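Local structure of clavulanic acid biosynthesis oligopeptide binding protein 2 (Streptomyces clavuligerus, 2WOL) at residues 306-314 against 479-487. The protein probably binds oligopeptides as a solute-binding protein of the clavulanic acid biosynthetic pathway. Numbering follows the deposited sequence.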
loop_
_atom_site.group_PDB
_atom_site.type_symbol
_atom_site.label_atom_id
_atom_site.label_comp_id
_atom_site.label_asym_id
_atom_site.label_seq_id
_atom_site.Cartn_x
_atom_site.Cartn_y
_atom_site.Cartn_z
ATOM N N PHE A 306 -12.963 -5.978 -1.776
ATOM C CA PHE A 306 -13.438 -7.226 -2.360
ATOM C C PHE A 306 -13.965 -8.209 -1.325
ATOM O O PHE A 306 -13.790 -8.021 -0.122
ATOM C CB PHE A 306 -12.352 -7.882 -3.240
ATOM C CG PHE A 306 -11.125 -8.343 -2.488
ATOM C CD1 PHE A 306 -10.997 -9.673 -2.092
ATOM C CD2 PHE A 306 -10.085 -7.459 -2.210
ATOM C CE1 PHE A 306 -9.861 -10.113 -1.419
ATOM C CE2 PHE A 306 -8.944 -7.889 -1.536
ATOM C CZ PHE A 306 -8.835 -9.220 -1.136
ATOM N N VAL A 307 -14.635 -9.247 -1.818
ATOM C CA VAL A 307 -15.058 -10.370 -0.996
ATOM C C VAL A 307 -14.302 -11.608 -1.475
ATOM O O VAL A 307 -14.268 -11.904 -2.677
ATOM C CB VAL A 307 -16.590 -10.597 -1.079
ATOM C CG1 VAL A 307 -16.998 -11.873 -0.338
ATOM C CG2 VAL A 307 -17.342 -9.388 -0.522
ATOM N N ALA A 308 -13.680 -12.310 -0.534
ATOM C CA ALA A 308 -12.975 -13.548 -0.836
ATOM C C ALA A 308 -13.831 -14.742 -0.453
ATOM O O ALA A 308 -14.512 -14.715 0.567
ATOM C CB ALA A 308 -11.645 -13.591 -0.096
ATOM N N MET A 309 -13.794 -15.779 -1.285
ATOM C CA MET A 309 -14.464 -17.043 -0.992
ATOM C C MET A 309 -13.443 -18.167 -0.833
ATOM O O MET A 309 -12.495 -18.273 -1.612
ATOM C CB MET A 309 -15.495 -17.371 -2.067
ATOM C CG MET A 309 -16.780 -16.580 -1.897
ATOM S SD MET A 309 -17.949 -16.807 -3.241
ATOM C CE MET A 309 -17.309 -15.670 -4.467
ATOM N N GLN A 310 -13.654 -18.993 0.190
ATOM C CA GLN A 310 -12.651 -19.946 0.663
ATOM C C GLN A 310 -13.012 -21.387 0.306
ATOM O O GLN A 310 -13.898 -21.962 0.934
ATOM C CB GLN A 310 -12.500 -19.817 2.184
ATOM C CG GLN A 310 -11.714 -18.598 2.673
ATOM C CD GLN A 310 -12.242 -17.289 2.125
ATOM O OE1 GLN A 310 -11.646 -16.709 1.222
ATOM N NE2 GLN A 310 -13.378 -16.835 2.647
ATOM N N PRO A 311 -12.336 -21.972 -0.706
ATOM C CA PRO A 311 -12.598 -23.374 -1.065
ATOM C C PRO A 311 -12.440 -24.383 0.079
ATOM O O PRO A 311 -13.038 -25.462 0.023
ATOM C CB PRO A 311 -11.574 -23.644 -2.171
ATOM C CG PRO A 311 -11.378 -22.304 -2.800
ATOM C CD PRO A 311 -11.344 -21.372 -1.617
ATOM N N HIS A 312 -11.662 -24.033 1.100
ATOM C CA HIS A 312 -11.497 -24.893 2.277
ATOM C C HIS A 312 -12.719 -24.910 3.206
ATOM O O HIS A 312 -12.765 -25.680 4.178
ATOM C CB HIS A 312 -10.207 -24.564 3.045
ATOM C CG HIS A 312 -9.911 -23.100 3.167
ATOM N ND1 HIS A 312 -9.418 -22.348 2.121
ATOM C CD2 HIS A 312 -10.002 -22.259 4.226
ATOM C CE1 HIS A 312 -9.231 -21.104 2.527
ATOM N NE2 HIS A 312 -9.578 -21.023 3.799
ATOM N N ILE A 313 -13.707 -24.073 2.897
ATOM C CA ILE A 313 -14.956 -24.019 3.650
ATOM C C ILE A 313 -16.113 -24.438 2.738
ATOM O O ILE A 313 -16.608 -23.624 1.962
ATOM C CB ILE A 313 -15.229 -22.592 4.224
ATOM C CG1 ILE A 313 -13.996 -22.008 4.939
ATOM C CG2 ILE A 313 -16.482 -22.584 5.112
ATOM C CD1 ILE A 313 -13.498 -22.806 6.146
ATOM N N PRO A 314 -16.536 -25.715 2.805
ATOM C CA PRO A 314 -17.699 -26.135 2.019
ATOM C C PRO A 314 -18.917 -25.251 2.300
ATOM O O PRO A 314 -19.094 -24.804 3.431
ATOM C CB PRO A 314 -17.944 -27.567 2.507
ATOM C CG PRO A 314 -16.595 -28.042 2.927
ATOM C CD PRO A 314 -15.956 -26.839 3.565
ATOM N N ASN A 479 -1.955 -13.307 6.476
ATOM C CA ASN A 479 -2.227 -13.890 5.166
ATOM C C ASN A 479 -3.112 -12.985 4.324
ATOM O O ASN A 479 -4.103 -12.442 4.818
ATOM C CB ASN A 479 -2.893 -15.263 5.325
ATOM C CG ASN A 479 -3.165 -15.949 3.995
ATOM O OD1 ASN A 479 -2.313 -15.974 3.107
ATOM N ND2 ASN A 479 -4.361 -16.521 3.858
ATOM N N TRP A 480 -2.752 -12.840 3.052
ATOM C CA TRP A 480 -3.540 -12.058 2.109
ATOM C C TRP A 480 -4.110 -12.883 0.958
ATOM O O TRP A 480 -4.920 -12.390 0.167
ATOM C CB TRP A 480 -2.727 -10.872 1.597
ATOM C CG TRP A 480 -2.746 -9.761 2.578
ATOM C CD1 TRP A 480 -1.762 -9.419 3.460
ATOM C CD2 TRP A 480 -3.834 -8.867 2.820
ATOM N NE1 TRP A 480 -2.165 -8.347 4.222
ATOM C CE2 TRP A 480 -3.431 -7.986 3.847
ATOM C CE3 TRP A 480 -5.105 -8.710 2.251
ATOM C CZ2 TRP A 480 -4.258 -6.962 4.326
ATOM C CZ3 TRP A 480 -5.925 -7.697 2.726
ATOM C CH2 TRP A 480 -5.496 -6.836 3.756
ATOM N N ASN A 481 -3.674 -14.133 0.865
ATOM C CA ASN A 481 -4.258 -15.086 -0.063
ATOM C C ASN A 481 -5.369 -15.813 0.688
ATOM O O ASN A 481 -5.207 -16.951 1.144
ATOM C CB ASN A 481 -3.189 -16.050 -0.593
ATOM C CG ASN A 481 -3.717 -16.988 -1.672
ATOM O OD1 ASN A 481 -4.925 -17.177 -1.815
ATOM N ND2 ASN A 481 -2.801 -17.586 -2.434
ATOM N N LEU A 482 -6.505 -15.136 0.815
ATOM C CA LEU A 482 -7.583 -15.614 1.680
ATOM C C LEU A 482 -8.227 -16.919 1.204
ATOM O O LEU A 482 -8.492 -17.803 2.022
ATOM C CB LEU A 482 -8.629 -14.516 1.930
ATOM C CG LEU A 482 -8.120 -13.210 2.557
ATOM C CD1 LEU A 482 -9.261 -12.223 2.767
ATOM C CD2 LEU A 482 -7.357 -13.447 3.862
ATOM N N PRO A 483 -8.475 -17.056 -0.113
ATOM C CA PRO A 483 -8.953 -18.350 -0.610
ATOM C C PRO A 483 -7.904 -19.459 -0.535
ATOM O O PRO A 483 -8.228 -20.623 -0.780
ATOM C CB PRO A 483 -9.272 -18.063 -2.083
ATOM C CG PRO A 483 -9.408 -16.571 -2.170
ATOM C CD PRO A 483 -8.400 -16.060 -1.198
ATOM N N GLU A 484 -6.661 -19.097 -0.222
ATOM C CA GLU A 484 -5.528 -20.034 -0.266
ATOM C C GLU A 484 -5.441 -20.721 -1.633
ATOM O O GLU A 484 -5.266 -21.940 -1.734
ATOM C CB GLU A 484 -5.595 -21.044 0.891
ATOM C CG GLU A 484 -5.536 -20.374 2.261
ATOM C CD GLU A 484 -5.803 -21.315 3.424
ATOM O OE1 GLU A 484 -5.489 -22.524 3.315
ATOM O OE2 GLU A 484 -6.319 -20.832 4.456
ATOM N N LEU A 485 -5.595 -19.918 -2.682
ATOM C CA LEU A 485 -5.444 -20.396 -4.043
ATOM C C LEU A 485 -4.010 -20.853 -4.246
ATOM O O LEU A 485 -3.068 -20.122 -3.943
ATOM C CB LEU A 485 -5.802 -19.298 -5.050
ATOM C CG LEU A 485 -5.941 -19.741 -6.512
ATOM C CD1 LEU A 485 -7.171 -20.615 -6.696
ATOM C CD2 LEU A 485 -5.997 -18.540 -7.450
ATOM N N ASP A 486 -3.863 -22.076 -4.744
ATOM C CA ASP A 486 -2.554 -22.637 -5.047
ATOM C C ASP A 486 -2.634 -23.379 -6.377
ATOM O O ASP A 486 -2.502 -24.605 -6.440
ATOM C CB ASP A 486 -2.096 -23.554 -3.908
ATOM C CG ASP A 486 -0.623 -23.918 -3.992
ATOM O OD1 ASP A 486 0.115 -23.335 -4.821
ATOM O OD2 ASP A 486 -0.202 -24.799 -3.210
ATOM N N ASP A 487 -2.874 -22.606 -7.432
ATOM C CA ASP A 487 -2.972 -23.109 -8.792
ATOM C C ASP A 487 -1.578 -23.069 -9.419
ATOM O O ASP A 487 -1.017 -21.983 -9.608
ATOM C CB ASP A 487 -3.962 -22.238 -9.580
ATOM C CG ASP A 487 -4.163 -22.697 -11.020
ATOM O OD1 ASP A 487 -3.407 -23.559 -11.518
ATOM O OD2 ASP A 487 -5.090 -22.171 -11.669
HETATM O O HOH W 1 -7.956 -18.585 4.577
HETATM O O HOH W 2 -8.401 -23.842 -0.054
#
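The type I turn Asn481–Glu484 packs against the end of strand 303-309 and the type I turn Gln310–Ile313 that follows it, with Pro483, Leu482 and His312 burying the most surface. The His312 ring lies over the Glu484 carboxylate, the two planes 26° apart, with CD of Glu484 3.5 Å above the His312 ring plane and displaced toward the rim. CB of Gln310 lies over the rim of the opposite face. A chi1 of 41°, with CG between the backbone N and the carbonyl carbon, turns the imidazole toward the Asn481–Glu484 turn, and its edge meets the carbonyls there: CE1 of His312 is 3.4 Å from O of Leu482. One water, 3.0 Å from NE2 of His312, donates to both Leu482 O and Glu484 OE2; another joins ND1 to Pro483 O, weakly at the second end. Glu484 OE2 also forms a salt bridge with Arg442, which would favour the charged carboxylate.

In this family 5 solute-binding fold, strand 303-309 runs between strands 448-453 and 523-534, and the turn from the loop before helix 488-499 meets its end. CB of Ala308 touches CB of Leu482 at 3.7 Å, while Pro483 sets CB 3.3 Å from Met309 O, a buried carbonyl with no polar partner. A bend at chi2 (54°) folds the Gln310 side chain back, and NE2 donates to Ala308 O at 3.2 Å, from above the carbonyl plane, and also to Leu446 O. The Asn481 side chain ties the start of its turn to Leu485 just past the end, ND2 donating to Leu485 O in the carbonyl plane and OD1 accepting from Leu485 N.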